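Local coordinates for protein L-methionine gamma-lyase (Fusobacterium nucleatum subsp. nucleatum, PDB 6LXU) that belongs to the Cys/Met-metabolism family of pyridoxal-phosphate-dependent enzymes and carries its cofactor covalently on a lysine, at residues V184-T189 with Q196-L201. Residues are numbered along the deposited sequence; the frame is centred on the assembly and turned at random.
Sequences VIVDNT and QKPLKL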
loop_
_atom_site.group_PDB
_atom_site.type_symbol
_atom_site.label_atom_id
_atom_site.label_comp_id
_atom_site.label_asym_id
_atom_site.label_seq_id
_atom_site.Cartn_x
_atom_site.Cartn_y
_atom_site.Cartn_z
ATOM N N VAL A 184 11.304 -10.971 -33.926
ATOM C CA VAL A 184 11.078 -12.164 -33.145
ATOM C C VAL A 184 10.755 -11.738 -31.710
ATOM O O VAL A 184 11.534 -11.019 -31.083
ATOM C CB VAL A 184 12.296 -13.116 -33.170
ATOM C CG1 VAL A 184 11.992 -14.381 -32.374
ATOM C CG2 VAL A 184 12.670 -13.483 -34.600
ATOM N N ILE A 185 9.596 -12.203 -31.224
ATOM C CA ILE A 185 9.093 -11.862 -29.886
ATOM C C ILE A 185 8.958 -13.166 -29.132
ATOM O O ILE A 185 8.353 -14.103 -29.640
ATOM C CB ILE A 185 7.727 -11.136 -29.963
ATOM C CG1 ILE A 185 7.845 -9.896 -30.851
ATOM C CG2 ILE A 185 7.236 -10.788 -28.565
ATOM C CD1 ILE A 185 6.550 -9.155 -31.087
ATOM N N VAL A 186 9.505 -13.226 -27.914
ATOM C CA VAL A 186 9.422 -14.427 -27.085
ATOM C C VAL A 186 8.797 -14.110 -25.735
ATOM O O VAL A 186 9.241 -13.200 -25.041
ATOM C CB VAL A 186 10.809 -15.062 -26.869
ATOM C CG1 VAL A 186 10.755 -16.214 -25.878
ATOM C CG2 VAL A 186 11.346 -15.536 -28.199
ATOM N N ASP A 187 7.812 -14.915 -25.374
ATOM C CA ASP A 187 7.237 -14.910 -24.025
ATOM C C ASP A 187 8.091 -15.825 -23.158
ATOM O O ASP A 187 8.024 -17.042 -23.274
ATOM C CB ASP A 187 5.777 -15.352 -24.108
ATOM C CG ASP A 187 5.068 -15.365 -22.767
ATOM O OD1 ASP A 187 5.759 -15.356 -21.725
ATOM O OD2 ASP A 187 3.811 -15.415 -22.772
ATOM N N ASN A 188 8.919 -15.199 -22.313
ATOM C CA ASN A 188 9.900 -15.883 -21.469
ATOM C C ASN A 188 9.409 -16.076 -20.030
ATOM O O ASN A 188 10.214 -16.265 -19.119
ATOM C CB ASN A 188 11.220 -15.090 -21.487
ATOM C CG ASN A 188 12.432 -15.904 -21.054
ATOM O OD1 ASN A 188 12.524 -17.094 -21.361
ATOM N ND2 ASN A 188 13.371 -15.256 -20.352
ATOM N N THR A 189 8.088 -16.057 -19.840
ATOM C CA THR A 189 7.488 -16.143 -18.503
ATOM C C THR A 189 7.916 -17.389 -17.728
ATOM O O THR A 189 8.374 -17.292 -16.596
ATOM C CB THR A 189 5.953 -16.100 -18.598
ATOM O OG1 THR A 189 5.541 -14.842 -19.148
ATOM C CG2 THR A 189 5.302 -16.256 -17.243
ATOM N N GLN A 196 16.797 -18.667 -19.017
ATOM C CA GLN A 196 16.833 -18.469 -20.463
ATOM C C GLN A 196 16.870 -16.985 -20.734
ATOM O O GLN A 196 16.112 -16.235 -20.110
ATOM C CB GLN A 196 15.557 -19.090 -21.022
ATOM C CG GLN A 196 15.384 -19.141 -22.519
ATOM C CD GLN A 196 14.212 -20.029 -22.893
ATOM O OE1 GLN A 196 14.390 -21.198 -23.235
ATOM N NE2 GLN A 196 12.997 -19.493 -22.794
ATOM N N LYS A 197 17.751 -16.554 -21.645
ATOM C CA LYS A 197 17.889 -15.149 -22.009
ATOM C C LYS A 197 17.765 -15.022 -23.527
ATOM O O LYS A 197 18.768 -15.052 -24.266
ATOM C CB LYS A 197 19.205 -14.564 -21.489
ATOM C CG LYS A 197 19.306 -14.590 -19.965
ATOM C CD LYS A 197 20.424 -13.696 -19.454
ATOM C CE LYS A 197 20.706 -13.923 -17.975
ATOM N NZ LYS A 197 21.503 -12.818 -17.379
ATOM N N PRO A 198 16.526 -14.936 -24.018
ATOM C CA PRO A 198 16.307 -15.001 -25.459
ATOM C C PRO A 198 17.056 -13.945 -26.271
ATOM O O PRO A 198 17.430 -14.225 -27.432
ATOM C CB PRO A 198 14.781 -14.843 -25.587
ATOM C CG PRO A 198 14.245 -15.378 -24.297
ATOM C CD PRO A 198 15.244 -14.939 -23.276
ATOM N N LEU A 199 17.282 -12.763 -25.718
ATOM C CA LEU A 199 17.981 -11.728 -26.484
ATOM C C LEU A 199 19.396 -12.165 -26.849
ATOM O O LEU A 199 19.905 -11.788 -27.914
ATOM C CB LEU A 199 18.022 -10.411 -25.712
ATOM C CG LEU A 199 16.651 -9.814 -25.362
ATOM C CD1 LEU A 199 16.836 -8.542 -24.566
ATOM C CD2 LEU A 199 15.789 -9.548 -26.590
ATOM N N LYS A 200 20.009 -12.997 -26.019
ATOM C CA LYS A 200 21.359 -13.505 -26.307
ATOM C C LYS A 200 21.365 -14.533 -27.427
ATOM O O LYS A 200 22.448 -14.879 -27.938
ATOM C CB LYS A 200 21.985 -14.069 -25.032
ATOM C CG LYS A 200 22.068 -13.035 -23.918
ATOM C CD LYS A 200 22.810 -13.540 -22.695
ATOM C CE LYS A 200 24.315 -13.541 -22.908
ATOM N NZ LYS A 200 25.039 -13.760 -21.634
ATOM N N LEU A 201 20.185 -15.014 -27.826
ATOM C CA LEU A 201 20.019 -15.992 -28.896
ATOM C C LEU A 201 19.553 -15.361 -30.206
ATOM O O LEU A 201 19.272 -16.078 -31.156
ATOM C CB LEU A 201 19.035 -17.080 -28.447
ATOM C CG LEU A 201 19.418 -17.751 -27.123
ATOM C CD1 LEU A 201 18.344 -18.749 -26.729
ATOM C CD2 LEU A 201 20.775 -18.438 -27.182
#
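N188 and Q196 meet amide to amide, and both halves of the N188 carboxamide are used. Its OD1 accepts from Q196 NE2 at 2.8 Å, the donor arriving nearly in line with the C=O and OD1 lying close to the plane of the Q196 amide. On the other branch, N188 ND2 donates to the backbone O of Q196 at 2.9 Å; this bond is about as straight at the hydrogen, but the donor stands 42° above the carbonyl plane, off the lone pairs. The two amide planes are 24° apart. With CG anti to the backbone N (chi1 -175°), the extended Q196 chain brings NE2 to N188 OD1, while its own carbonyl takes ND2.

The P198 ring lies over one face of the N188 amide: its CD is 3.5 Å from N188 ND2 and its CG 3.8 Å from N188 CG. That same P198 CG reaches V186 CG1 at 3.9 Å, an apolar touch beside the polar pair. L169 of helix 169-176 packs on both V186 and Q196, while V206 of strand 205-209 lies against N188 and P198.

At the end of strand 183-187, D187 OD1 receives T189 N at 3.1 Å, an Asx turn, and also T189 OG1 at 2.6 Å, whereas OD2 lies near N1 of the cofactor-bearing residue at position 212.

With E78 also accepting from N188 ND2 and the T158 carbonyl from Q196 NE2, each buried amide nitrogen has two acceptors. The chemistry therefore implies a fixed N188 amide orientation, tying the crossover connection between parallel strands 183-187 and 205-209 to the strand end that bears the cofactor-facing aspartate, in the large sheet of a fold-type I PLP enzyme.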